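Local atomic coordinates of Cg6181-pa, isoform A (Drosophila melanogaster, PDB entry 2VXG), a protein that probably takes part in mRNA decapping during decay and is needed to silence some endogenous miRNA targets, this chain being its C-terminal domain. Residues Arg94-Ala97 with Pro98-Thr102; Leu101-Leu104 with Tyr105-Cys108; Leu52-Lys55 with Val56-Ser59; Leu60-Gln63 with Ile64-Met68; Lys75-Tyr78 with Leu79-Leu83. All coordinates share one frame; numbering follows the deposited sequence.

Interaction 1 of 5, residues Arg94-Ala97 with Pro98-Thr102; sequences REHA and PKVLT
Ala-97 and Pro-98 are peptide neighbours inside helix 91-114, and the methyl CB of Ala-97 stands 3.4 Å from the ring carbon CD of Pro-98, closer than carbons usually pack. The proline ring lies against the preceding turn, and its CD comes within 3.1 Å of Arg-94 O, where an ordinary residue would offer an N-H. The helix is kinked here, and Lys-99 N finds just a weak bond to His-96 O. Normal bonding resumes with Val-100 N to His-96 O and Leu-101 N to Ala-97 O, the latter 2.7 Å long. CG2 of Val-100 sits over one face of the His-96 imidazole in a CH-pi contact, 3.6 Å from its centroid; this is allowed by the anti setting of the histidine CG to its backbone N (chi1 -170°). Leu-58 of helix 54-66 also packs on both residues. A glycine in place of Pro-98 would probably open a gap beside the Ala-97 methyl and leave the backbone freer to flex. The kink follows from the missing N-H and from CD standing at Arg-94 O; a water held by the Lys-99 amine donates to Glu-95 O (2.7 Å), which Lys-99 N does not reach with a bond.

Interaction 2 of 5, residues Leu101-Leu104 with Tyr105-Cys108; sequences LTEL and YRNC
Leu-104 and Cys-108 meet through torsions that bring their ends together: the leucine CG lies anti to its backbone N (chi1 167°), the cysteine SG beside its own (chi1 -70°). One leucine methyl, CD1, thereby lies 3.7 Å from SG. Their backbones are joined too, Cys-108 N donating to Leu-104 O at 2.9 Å. A second pair runs along the exposed side of the turn. Glu-103 bends at chi2 and brings OE1 to 4.1 Å from CD of the extended Arg-106, but OE1 stays 4.8 Å from NE, so any attraction between the opposite charges is probably long-range. Carboxylate and guanidinium planes are turned 41° apart. Tyr-105 touches the preceding turn through CB, 3.3 Å from Leu-101 O, while the ring leads away to a cation-pi contact with Arg-135. Thr-102, whose OG1 donates to Pro-98 O, and Tyr-105 are known phosphorylation sites, unmodified here. On the buried side Leu-104 packs on Ile-61 and Ser-65 of helix 54-66 and on Ile-131 of helix 121-134, which also covers Cys-108. Apolar contacts four residues apart on one side, with charged chains on another, are typical of an amphipathic helix in an all-helical domain, here of a family grouped with the TPR repeats.

Interaction 3 of 5, residues Leu52-Lys55 with Val56-Ser59; sequences LEQK and VLLS
Leu-52 reaches over the first turn of helix 54-66 to touch Leu-57 and Val-56, its CB lying 4.0 Å from CD2 of Leu-57 and 4.1 Å from CG1 of Val-56. Because Glu-53 occupies the N-cap, the leucine pair joins the residue before the cap to the fourth residue after it, the definition of a hydrophobic staple. Several polar groups have clear partners. Glu-53 O accepts Leu-57 N at 3.0 Å, the donor lying in the carbonyl plane, and takes a weak, bent bond from Val-56 N as well. Gln-54 O then receives Leu-58 N, and Lys-55 O receives Ser-59 N at 3.2 Å. At the cap itself, Glu-53 N is bonded to Asn-17 OD1 and OE1 to His-21 NE2, both from helix 16-25. The same OE1 passes 3.5 Å from the Val-56 methyl CG2, an apolar neighbour for the carboxylate. Gln-54, bent at chi2, uses both ends of its amide: OE1 accepts from Asn-87 N and pairs with Thr-93 OG1, while NE2 donates to Ala-85 O. That nitrogen also rests 3.6 Å from CD1 of Leu-57, so the methyl lies against a group already fixed by hydrogen bonding. Lys-55 starts with CG between the backbone N and the carbonyl carbon (chi1 74°), which sets CG beside the next peptide. Chemically, the helix start is fastened twice, by the hydrophobic staple and by side-chain bonds that tie Glu-53 and Gln-54 to parts of the chain far off in sequence.

Interaction 4 of 5, residues Leu60-Gln63 with Ile64-Met68; sequences LIQQ and ISADM
Leu-60 and Ile-64 lie side by side, pointing the same way, their CD1 methyls 3.7 Å apart. The ethyl branch of the isoleucine runs back along the helix, CG1 lying 3.3 Å from Leu-60 O, the same carbonyl that accepts Ile-64 N in an almost straight bond. One residue on, Ser-65 grips Ile-61 O twice: OG donates at 2.9 Å and the backbone N at 3.2 Å, the two donors coming from opposite faces of the carbonyl plane. This needs OG to stand between the backbone N and the carbonyl carbon (chi1 73°), folded back on the preceding turn. With an alanine at this position, Ile-61 O is likely to keep just the backbone N-H of these two partners, and a polar clamp would go from a buried spot. Such a hydroxyl bond to the carbonyl four residues earlier is a familiar way for a serine to settle inside a helix, and here it falls in the last turns of helix 54-66, central in this all-helical domain. On the exposed side Gln-62 bends at chi2 so that NE2 approaches CB of Ala-66 to 3.8 Å, while Ala-66 N donates to Gln-62 O at 2.8 Å with a bent N-H angle of 130°. Further out, Val-32 and Leu-36 of helix 29-38 cover Leu-60, and Lys-75 and Leu-79 of helix 73-85 cover Ile-64. Ala-82 of the same helix lies against Ile-61, while Gln-63 NE2 is tied to Leu-24 O.

Interaction 5 of 5, residues Lys75-Tyr78 with Leu79-Leu83; sequences KQRY and LNEAL
Gln-76 and Asn-80 face each other across one helical turn through their amides, NE2 of the glutamine donating to OD1 of the asparagine at 2.8 Å. The bond is weak because the N-H meets the oxygen at 125°, and the amide planes stand 76° apart. Bending at chi2 (50°) curls the glutamine toward Asn-80; its other end, OE1, is bonded to His-71 NE2. Among backbone bonds, Asn-80 N reaches Gln-76 O at 2.7 Å, and Lys-75, Arg-77 and Tyr-78 likewise give their carbonyls to the residue four ahead. Carbons also rest on polar oxygens: CD1 of Leu-79 lies 3.6 Å from Gln-76 OE1, and CB of Ala-82 3.1 Å from Tyr-78 O. Arg-77 and Glu-81 pair by their aliphatic parts, CD to CG at 4.1 Å, whereas NH1 and OE2 remain 5.1 Å apart, too far for contact, though the charges may still attract. Tyr-78 places CE2 over one face of the Arg-77 guanidinium, near its rim, and its OH is bonded to Ser-41 OG. Helix 73-85 packs against several neighbours: Leu-79 and Ala-82 meet helix 54-66, Gln-76 and Asn-80 meet helix 121-134, while Lys-75 NZ bonds to Asn-70 O and forms a salt bridge to Glu-33 of helix 29-38.

Along the chain the order is interaction 3, 4, 5, 1, 2, on three consecutive helices. Interactions 3 and 4 adjoin on helix 54-66, interaction 5 follows on helix 73-85, and interactions 1 and 2, sharing Leu-101 and Thr-102, lie on helix 91-114 with centres about 10 Å apart. Helix 54-66 lies against both others: Leu-57 of interaction 3 packs on Ala-82 of interaction 5, and Ile-61 of interaction 4 on Val-100 of interaction 1. Interactions 2 and 4 have centres about 9 Å apart, while Leu-101 meets Leu-83 to link helices 73-85 and 91-114. The contacts thus lie on three helices that pack together in the C-terminal domain.

Interaction 1 of 5, residues Arg94-Ala97 with Pro98-Thr102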
loop_
_atom_site.group_PDB
_atom_site.type_symbol
_atom_site.label_atom_id
_atom_site.label_comp_id
_atom_site.label_asym_id
_atom_site.label_seq_id
_atom_site.Cartn_x
_atom_site.Cartn_y
_atom_site.Cartn_z
ATOM N N ARG A 94 16.456 -1.678 -0.976
ATOM C CA ARG A 94 17.103 -2.746 -1.753
ATOM C C ARG A 94 17.179 -4.113 -1.020
ATOM O O ARG A 94 17.005 -5.187 -1.626
ATOM C CB ARG A 94 18.467 -2.245 -2.202
ATOM C CG ARG A 94 19.643 -3.205 -2.048
ATOM C CD ARG A 94 20.937 -2.502 -2.457
ATOM N NE ARG A 94 20.729 -1.687 -3.666
ATOM C CZ ARG A 94 20.669 -2.157 -4.919
ATOM N NH1 ARG A 94 20.787 -3.459 -5.179
ATOM N NH2 ARG A 94 20.475 -1.310 -5.929
ATOM N N GLU A 95 17.424 -4.065 0.283
ATOM C CA GLU A 95 17.455 -5.249 1.141
ATOM C C GLU A 95 16.054 -5.766 1.511
ATOM O O GLU A 95 15.808 -6.974 1.541
ATOM C CB GLU A 95 18.182 -4.899 2.436
ATOM C CG GLU A 95 18.421 -6.084 3.350
ATOM C CD GLU A 95 18.590 -5.724 4.819
ATOM O OE1 GLU A 95 18.892 -6.649 5.589
ATOM O OE2 GLU A 95 18.405 -4.550 5.203
ATOM N N HIS A 96 15.138 -4.854 1.804
ATOM C CA HIS A 96 13.812 -5.228 2.305
ATOM C C HIS A 96 12.787 -5.470 1.186
ATOM O O HIS A 96 11.935 -6.331 1.321
ATOM C CB HIS A 96 13.293 -4.133 3.258
ATOM C CG HIS A 96 12.058 -4.507 4.022
ATOM N ND1 HIS A 96 11.851 -5.769 4.541
ATOM C CD2 HIS A 96 10.983 -3.770 4.399
ATOM C CE1 HIS A 96 10.699 -5.798 5.183
ATOM N NE2 HIS A 96 10.150 -4.599 5.116
ATOM N N ALA A 97 12.877 -4.726 0.084
ATOM C CA ALA A 97 11.883 -4.858 -1.018
ATOM C C ALA A 97 11.747 -6.269 -1.576
ATOM O O ALA A 97 10.637 -6.728 -1.839
ATOM C CB ALA A 97 12.214 -3.879 -2.169
ATOM N N PRO A 98 12.867 -6.963 -1.826
ATOM C CA PRO A 98 12.723 -8.357 -2.317
ATOM C C PRO A 98 11.742 -9.192 -1.517
ATOM O O PRO A 98 10.891 -9.862 -2.108
ATOM C CB PRO A 98 14.148 -8.909 -2.191
ATOM C CG PRO A 98 14.988 -7.690 -2.478
ATOM C CD PRO A 98 14.282 -6.567 -1.769
ATOM N N LYS A 99 11.845 -9.136 -0.198
ATOM C CA LYS A 99 10.959 -9.896 0.665
ATOM C C LYS A 99 9.546 -9.399 0.573
ATOM O O LYS A 99 8.651 -10.181 0.401
ATOM C CB LYS A 99 11.425 -9.877 2.111
ATOM C CG LYS A 99 12.548 -10.871 2.402
ATOM C CD LYS A 99 13.933 -10.252 2.269
ATOM C CE LYS A 99 15.030 -11.327 2.340
ATOM N NZ LYS A 99 15.982 -11.246 1.169
ATOM N N VAL A 100 9.348 -8.080 0.655
ATOM C CA VAL A 100 7.995 -7.523 0.587
ATOM C C VAL A 100 7.351 -7.833 -0.759
ATOM O O VAL A 100 6.205 -8.189 -0.819
ATOM C CB VAL A 100 8.029 -6.012 0.841
ATOM C CG1 VAL A 100 6.689 -5.332 0.565
ATOM C CG2 VAL A 100 8.540 -5.754 2.283
ATOM N N LEU A 101 8.103 -7.735 -1.850
ATOM C CA LEU A 101 7.487 -8.005 -3.157
ATOM C C LEU A 101 7.166 -9.458 -3.411
ATOM O O LEU A 101 6.210 -9.761 -4.145
ATOM C CB LEU A 101 8.350 -7.460 -4.295
ATOM C CG LEU A 101 8.665 -5.985 -4.245
ATOM C CD1 LEU A 101 9.601 -5.597 -5.388
ATOM C CD2 LEU A 101 7.362 -5.192 -4.231
ATOM N N THR A 102 7.990 -10.352 -2.879
ATOM C CA THR A 102 7.758 -11.790 -2.984
ATOM C C THR A 102 6.430 -12.181 -2.290
ATOM O O THR A 102 5.653 -13.005 -2.797
ATOM C CB THR A 102 8.950 -12.550 -2.355
ATOM O OG1 THR A 102 10.121 -12.314 -3.146
ATOM C CG2 THR A 102 8.687 -14.025 -2.270
HETATM O O HOH W 1 17.499 -8.754 0.483
#

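Interaction 2 of 5, residues Leu101-Leu104 with Tyr105-Cys108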
loop_
_atom_site.group_PDB
_atom_site.type_symbol
_atom_site.label_atom_id
_atom_site.label_comp_id
_atom_site.label_asym_id
_atom_site.label_seq_id
_atom_site.Cartn_x
_atom_site.Cartn_y
_atom_site.Cartn_z
ATOM N N LEU A 101 8.103 -7.735 -1.850
ATOM C CA LEU A 101 7.487 -8.005 -3.157
ATOM C C LEU A 101 7.166 -9.458 -3.411
ATOM O O LEU A 101 6.210 -9.761 -4.145
ATOM C CB LEU A 101 8.350 -7.460 -4.295
ATOM C CG LEU A 101 8.665 -5.985 -4.245
ATOM C CD1 LEU A 101 9.601 -5.597 -5.388
ATOM C CD2 LEU A 101 7.362 -5.192 -4.231
ATOM N N THR A 102 7.990 -10.352 -2.879
ATOM C CA THR A 102 7.758 -11.790 -2.984
ATOM C C THR A 102 6.430 -12.181 -2.290
ATOM O O THR A 102 5.653 -13.005 -2.797
ATOM C CB THR A 102 8.950 -12.550 -2.355
ATOM O OG1 THR A 102 10.121 -12.314 -3.146
ATOM C CG2 THR A 102 8.687 -14.025 -2.270
ATOM N N GLU A 103 6.190 -11.595 -1.117
ATOM C CA GLU A 103 4.948 -11.825 -0.392
ATOM C C GLU A 103 3.745 -11.130 -1.052
ATOM O O GLU A 103 2.657 -11.698 -1.085
ATOM C CB GLU A 103 5.093 -11.355 1.063
ATOM C CG GLU A 103 4.003 -11.848 2.022
ATOM C CD GLU A 103 3.863 -13.401 2.140
ATOM O OE1 GLU A 103 4.736 -14.144 1.679
ATOM O OE2 GLU A 103 2.858 -13.878 2.731
ATOM N N LEU A 104 3.946 -9.917 -1.571
ATOM C CA LEU A 104 2.936 -9.224 -2.357
ATOM C C LEU A 104 2.524 -10.100 -3.543
ATOM O O LEU A 104 1.344 -10.313 -3.790
ATOM C CB LEU A 104 3.467 -7.861 -2.851
ATOM C CG LEU A 104 2.610 -7.187 -3.934
ATOM C CD1 LEU A 104 1.221 -6.811 -3.418
ATOM C CD2 LEU A 104 3.308 -5.976 -4.542
ATOM N N TYR A 105 3.525 -10.622 -4.256
ATOM C CA TYR A 105 3.289 -11.522 -5.372
ATOM C C TYR A 105 2.449 -12.740 -5.007
ATOM O O TYR A 105 1.497 -13.066 -5.708
ATOM C CB TYR A 105 4.624 -12.001 -5.956
ATOM C CG TYR A 105 4.435 -12.591 -7.330
ATOM C CD1 TYR A 105 4.565 -11.804 -8.459
ATOM C CD2 TYR A 105 4.109 -13.934 -7.491
ATOM C CE1 TYR A 105 4.393 -12.310 -9.686
ATOM C CE2 TYR A 105 3.921 -14.465 -8.734
ATOM C CZ TYR A 105 4.059 -13.635 -9.838
ATOM O OH TYR A 105 3.881 -14.133 -11.084
ATOM N N ARG A 106 2.829 -13.376 -3.892
ATOM C CA ARG A 106 2.200 -14.589 -3.375
ATOM C C ARG A 106 0.750 -14.292 -3.003
ATOM O O ARG A 106 -0.149 -15.038 -3.346
ATOM C CB ARG A 106 3.031 -15.156 -2.174
ATOM C CG ARG A 106 2.586 -16.528 -1.544
ATOM C CD ARG A 106 3.811 -17.252 -0.841
ATOM N NE ARG A 106 3.500 -18.429 -0.011
ATOM C CZ ARG A 106 3.647 -19.727 -0.341
ATOM N NH1 ARG A 106 4.057 -20.119 -1.544
ATOM N NH2 ARG A 106 3.332 -20.660 0.547
ATOM N N ASN A 107 0.520 -13.167 -2.320
ATOM C CA ASN A 107 -0.835 -12.735 -2.027
ATOM C C ASN A 107 -1.692 -12.415 -3.238
ATOM O O ASN A 107 -2.903 -12.708 -3.237
ATOM C CB ASN A 107 -0.825 -11.524 -1.072
ATOM C CG ASN A 107 -0.495 -11.923 0.349
ATOM O OD1 ASN A 107 0.360 -11.328 1.003
ATOM N ND2 ASN A 107 -1.153 -12.932 0.826
ATOM N N CYS A 108 -1.089 -11.770 -4.242
ATOM C CA CYS A 108 -1.785 -11.473 -5.500
ATOM C C CYS A 108 -2.129 -12.761 -6.212
ATOM O O CYS A 108 -3.224 -12.897 -6.736
ATOM C CB CYS A 108 -0.938 -10.580 -6.440
ATOM S SG CYS A 108 -0.724 -8.862 -5.863
#

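Interaction 3 of 5, residues Leu52-Lys55 with Val56-Ser59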
loop_
_atom_site.group_PDB
_atom_site.type_symbol
_atom_site.label_atom_id
_atom_site.label_comp_id
_atom_site.label_asym_id
_atom_site.label_seq_id
_atom_site.Cartn_x
_atom_site.Cartn_y
_atom_site.Cartn_z
ATOM N N LEU A 52 5.579 9.987 0.787
ATOM C CA LEU A 52 5.670 8.883 1.757
ATOM C C LEU A 52 7.064 8.249 1.802
ATOM O O LEU A 52 7.668 7.954 0.781
ATOM C CB LEU A 52 4.619 7.825 1.436
ATOM C CG LEU A 52 3.184 8.338 1.531
ATOM C CD1 LEU A 52 2.220 7.191 1.186
ATOM C CD2 LEU A 52 2.877 8.882 2.927
ATOM N N GLU A 53 7.573 8.095 3.022
ATOM C CA GLU A 53 8.800 7.381 3.305
ATOM C C GLU A 53 8.785 6.039 2.621
ATOM O O GLU A 53 7.730 5.431 2.522
ATOM C CB GLU A 53 8.838 7.099 4.809
ATOM C CG GLU A 53 9.295 8.236 5.588
ATOM C CD GLU A 53 9.055 8.048 7.033
ATOM O OE1 GLU A 53 8.551 6.976 7.444
ATOM O OE2 GLU A 53 9.350 8.986 7.766
ATOM N N GLN A 54 9.949 5.540 2.219
ATOM C CA GLN A 54 10.046 4.175 1.692
ATOM C C GLN A 54 9.522 3.111 2.661
ATOM O O GLN A 54 8.867 2.156 2.226
ATOM C CB GLN A 54 11.476 3.822 1.317
ATOM C CG GLN A 54 12.029 4.633 0.130
ATOM C CD GLN A 54 11.498 4.151 -1.159
ATOM O OE1 GLN A 54 11.780 3.008 -1.570
ATOM N NE2 GLN A 54 10.741 5.022 -1.851
ATOM N N LYS A 55 9.834 3.260 3.955
ATOM C CA LYS A 55 9.373 2.295 4.945
ATOM C C LYS A 55 7.836 2.255 5.033
ATOM O O LYS A 55 7.270 1.212 5.267
ATOM C CB LYS A 55 10.070 2.450 6.304
ATOM C CG LYS A 55 9.686 3.647 7.203
ATOM C CD LYS A 55 10.413 3.602 8.570
ATOM C CE LYS A 55 10.467 5.020 9.193
ATOM N NZ LYS A 55 11.748 5.241 9.865
ATOM N N VAL A 56 7.197 3.397 4.813
ATOM C CA VAL A 56 5.743 3.527 4.819
ATOM C C VAL A 56 5.188 2.877 3.558
ATOM O O VAL A 56 4.215 2.155 3.607
ATOM C CB VAL A 56 5.295 4.998 4.906
ATOM C CG1 VAL A 56 3.841 5.158 4.466
ATOM C CG2 VAL A 56 5.550 5.598 6.346
ATOM N N LEU A 57 5.826 3.117 2.436
ATOM C CA LEU A 57 5.361 2.506 1.184
ATOM C C LEU A 57 5.366 0.988 1.272
ATOM O O LEU A 57 4.376 0.358 0.874
ATOM C CB LEU A 57 6.217 2.976 0.000
ATOM C CG LEU A 57 6.090 4.438 -0.401
ATOM C CD1 LEU A 57 7.173 4.814 -1.343
ATOM C CD2 LEU A 57 4.732 4.699 -1.011
ATOM N N LEU A 58 6.461 0.394 1.777
ATOM C CA LEU A 58 6.609 -1.093 1.846
ATOM C C LEU A 58 5.634 -1.736 2.844
ATOM O O LEU A 58 5.121 -2.822 2.629
ATOM C CB LEU A 58 8.031 -1.502 2.175
ATOM C CG LEU A 58 9.083 -1.275 1.065
ATOM C CD1 LEU A 58 10.545 -1.500 1.499
ATOM C CD2 LEU A 58 8.763 -2.051 -0.232
ATOM N N SER A 59 5.393 -1.056 3.950
ATOM C CA SER A 59 4.362 -1.467 4.937
ATOM C C SER A 59 2.924 -1.396 4.373
ATOM O O SER A 59 2.125 -2.299 4.584
ATOM C CB SER A 59 4.486 -0.579 6.184
ATOM O OG SER A 59 3.496 -0.877 7.180
#

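Interaction 4 of 5, residues Leu60-Gln63 with Ile64-Met68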
loop_
_atom_site.group_PDB
_atom_site.type_symbol
_atom_site.label_atom_id
_atom_site.label_comp_id
_atom_site.label_asym_id
_atom_site.label_seq_id
_atom_site.Cartn_x
_atom_site.Cartn_y
_atom_site.Cartn_z
ATOM N N LEU A 60 2.609 -0.316 3.684
ATOM C CA LEU A 60 1.321 -0.138 3.028
ATOM C C LEU A 60 1.119 -1.261 2.018
ATOM O O LEU A 60 0.065 -1.918 2.017
ATOM C CB LEU A 60 1.265 1.248 2.360
ATOM C CG LEU A 60 0.009 1.770 1.695
ATOM C CD1 LEU A 60 -1.086 1.783 2.796
ATOM C CD2 LEU A 60 0.242 3.192 1.105
ATOM N N ILE A 61 2.154 -1.548 1.230
ATOM C CA ILE A 61 2.092 -2.662 0.266
ATOM C C ILE A 61 1.797 -3.998 0.992
ATOM O O ILE A 61 0.907 -4.768 0.558
ATOM C CB ILE A 61 3.410 -2.832 -0.566
ATOM C CG1 ILE A 61 3.492 -1.749 -1.656
ATOM C CG2 ILE A 61 3.447 -4.214 -1.238
ATOM C CD1 ILE A 61 4.887 -1.630 -2.300
ATOM N N GLN A 62 2.499 -4.226 2.067
ATOM C CA GLN A 62 2.309 -5.363 2.881
ATOM C C GLN A 62 0.877 -5.504 3.434
ATOM O O GLN A 62 0.225 -6.499 3.262
ATOM C CB GLN A 62 3.383 -5.366 3.943
ATOM C CG GLN A 62 3.473 -6.588 4.734
ATOM C CD GLN A 62 2.548 -6.611 5.915
ATOM O OE1 GLN A 62 2.552 -5.707 6.721
ATOM N NE2 GLN A 62 1.777 -7.645 6.036
ATOM N N GLN A 63 0.395 -4.446 4.023
ATOM C CA GLN A 63 -0.861 -4.439 4.739
ATOM C C GLN A 63 -2.093 -4.543 3.820
ATOM O O GLN A 63 -3.031 -5.276 4.131
ATOM C CB GLN A 63 -0.965 -3.211 5.641
ATOM C CG GLN A 63 0.072 -3.286 6.780
ATOM C CD GLN A 63 -0.305 -2.523 7.998
ATOM O OE1 GLN A 63 -1.452 -2.154 8.198
ATOM N NE2 GLN A 63 0.694 -2.238 8.829
ATOM N N ILE A 64 -2.065 -3.816 2.716
ATOM C CA ILE A 64 -3.145 -3.833 1.739
ATOM C C ILE A 64 -3.250 -5.272 1.157
ATOM O O ILE A 64 -4.360 -5.818 1.019
ATOM C CB ILE A 64 -2.947 -2.801 0.609
ATOM C CG1 ILE A 64 -3.094 -1.361 1.133
ATOM C CG2 ILE A 64 -3.991 -3.075 -0.532
ATOM C CD1 ILE A 64 -2.701 -0.280 0.122
ATOM N N SER A 65 -2.102 -5.854 0.812
ATOM C CA SER A 65 -2.067 -7.177 0.171
ATOM C C SER A 65 -2.203 -8.356 1.129
ATOM O O SER A 65 -2.488 -9.492 0.688
ATOM C CB SER A 65 -0.831 -7.386 -0.682
ATOM O OG SER A 65 0.358 -7.567 0.059
ATOM N N ALA A 66 -1.949 -8.119 2.413
ATOM C CA ALA A 66 -2.092 -9.172 3.435
ATOM C C ALA A 66 -3.527 -9.688 3.497
ATOM O O ALA A 66 -3.776 -10.820 3.935
ATOM C CB ALA A 66 -1.675 -8.645 4.835
ATOM N N ASP A 67 -4.472 -8.835 3.141
ATOM C CA ASP A 67 -5.852 -9.199 3.169
ATOM C C ASP A 67 -6.596 -8.571 2.030
ATOM O O ASP A 67 -7.091 -7.456 2.156
ATOM C CB ASP A 67 -6.497 -8.804 4.503
ATOM C CG ASP A 67 -7.963 -9.130 4.553
ATOM O OD1 ASP A 67 -8.414 -10.028 3.799
ATOM O OD2 ASP A 67 -8.672 -8.494 5.366
ATOM N N MET A 68 -6.730 -9.332 0.935
ATOM C CA MET A 68 -7.364 -8.879 -0.282
ATOM C C MET A 68 -8.735 -9.524 -0.506
ATOM O O MET A 68 -9.188 -9.646 -1.655
ATOM C CB MET A 68 -6.450 -9.205 -1.475
ATOM C CG MET A 68 -5.041 -8.601 -1.328
ATOM S SD MET A 68 -3.904 -8.906 -2.709
ATOM C CE MET A 68 -4.700 -7.949 -3.995
#

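Interaction 5 of 5, residues Lys75-Tyr78 with Leu79-Leu83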
loop_
_atom_site.group_PDB
_atom_site.type_symbol
_atom_site.label_atom_id
_atom_site.label_comp_id
_atom_site.label_asym_id
_atom_site.label_seq_id
_atom_site.Cartn_x
_atom_site.Cartn_y
_atom_site.Cartn_z
ATOM N N LYS A 75 -7.590 0.632 -2.883
ATOM C CA LYS A 75 -6.425 -0.090 -2.416
ATOM C C LYS A 75 -5.527 -0.546 -3.591
ATOM O O LYS A 75 -4.293 -0.546 -3.449
ATOM C CB LYS A 75 -6.817 -1.262 -1.481
ATOM C CG LYS A 75 -7.293 -0.762 -0.081
ATOM C CD LYS A 75 -7.607 -1.889 0.940
ATOM C CE LYS A 75 -8.786 -2.765 0.442
ATOM N NZ LYS A 75 -9.216 -3.825 1.416
ATOM N N GLN A 76 -6.133 -0.912 -4.718
ATOM C CA GLN A 76 -5.348 -1.324 -5.892
ATOM C C GLN A 76 -4.526 -0.179 -6.390
ATOM O O GLN A 76 -3.361 -0.321 -6.683
ATOM C CB GLN A 76 -6.213 -1.798 -7.055
ATOM C CG GLN A 76 -5.397 -2.330 -8.294
ATOM C CD GLN A 76 -4.311 -3.359 -7.929
ATOM O OE1 GLN A 76 -4.490 -4.151 -7.016
ATOM N NE2 GLN A 76 -3.172 -3.343 -8.658
ATOM N N ARG A 77 -5.174 0.974 -6.502
ATOM C CA ARG A 77 -4.515 2.158 -6.998
ATOM C C ARG A 77 -3.361 2.558 -6.081
ATOM O O ARG A 77 -2.281 2.912 -6.568
ATOM C CB ARG A 77 -5.547 3.279 -7.191
ATOM C CG ARG A 77 -5.053 4.452 -7.974
ATOM C CD ARG A 77 -4.550 5.575 -7.094
ATOM N NE ARG A 77 -5.634 6.149 -6.289
ATOM C CZ ARG A 77 -5.758 7.426 -5.973
ATOM N NH1 ARG A 77 -4.874 8.328 -6.412
ATOM N NH2 ARG A 77 -6.794 7.805 -5.219
ATOM N N TYR A 78 -3.556 2.480 -4.754
ATOM C CA TYR A 78 -2.417 2.625 -3.822
ATOM C C TYR A 78 -1.356 1.562 -3.942
ATOM O O TYR A 78 -0.185 1.874 -3.783
ATOM C CB TYR A 78 -2.849 2.763 -2.352
ATOM C CG TYR A 78 -3.126 4.229 -2.037
ATOM C CD1 TYR A 78 -2.210 5.006 -1.316
ATOM C CD2 TYR A 78 -4.271 4.841 -2.521
ATOM C CE1 TYR A 78 -2.469 6.365 -1.056
ATOM C CE2 TYR A 78 -4.536 6.181 -2.283
ATOM C CZ TYR A 78 -3.631 6.940 -1.554
ATOM O OH TYR A 78 -3.898 8.288 -1.319
ATOM N N LEU A 79 -1.745 0.310 -4.197
ATOM C CA LEU A 79 -0.744 -0.738 -4.435
ATOM C C LEU A 79 0.067 -0.373 -5.661
ATOM O O LEU A 79 1.282 -0.487 -5.640
ATOM C CB LEU A 79 -1.378 -2.096 -4.707
ATOM C CG LEU A 79 -1.916 -2.861 -3.528
ATOM C CD1 LEU A 79 -2.356 -4.229 -4.076
ATOM C CD2 LEU A 79 -0.874 -2.921 -2.410
ATOM N N ASN A 80 -0.636 0.020 -6.717
ATOM C CA ASN A 80 -0.001 0.533 -7.947
ATOM C C ASN A 80 0.997 1.659 -7.678
ATOM O O ASN A 80 2.153 1.565 -8.064
ATOM C CB ASN A 80 -1.048 1.037 -8.941
ATOM C CG ASN A 80 -1.854 -0.102 -9.617
ATOM O OD1 ASN A 80 -1.483 -1.270 -9.547
ATOM N ND2 ASN A 80 -2.966 0.262 -10.275
ATOM N N GLU A 81 0.520 2.737 -7.052
ATOM C CA GLU A 81 1.362 3.915 -6.791
ATOM C C GLU A 81 2.476 3.624 -5.835
ATOM O O GLU A 81 3.590 4.052 -6.068
ATOM C CB GLU A 81 0.577 5.099 -6.259
ATOM C CG GLU A 81 -0.457 5.632 -7.193
ATOM C CD GLU A 81 0.034 6.452 -8.344
ATOM O OE1 GLU A 81 1.250 6.753 -8.499
ATOM O OE2 GLU A 81 -0.864 6.824 -9.128
ATOM N N ALA A 82 2.206 2.846 -4.786
ATOM C CA ALA A 82 3.261 2.529 -3.841
ATOM C C ALA A 82 4.371 1.737 -4.504
ATOM O O ALA A 82 5.557 2.015 -4.290
ATOM C CB ALA A 82 2.713 1.817 -2.592
ATOM N N LEU A 83 4.025 0.746 -5.330
ATOM C CA LEU A 83 5.061 0.005 -6.062
ATOM C C LEU A 83 5.883 0.937 -6.957
ATOM O O LEU A 83 7.116 0.857 -7.003
ATOM C CB LEU A 83 4.426 -1.119 -6.920
ATOM C CG LEU A 83 5.278 -1.999 -7.843
ATOM C CD1 LEU A 83 6.097 -2.986 -7.011
ATOM C CD2 LEU A 83 4.405 -2.800 -8.822
#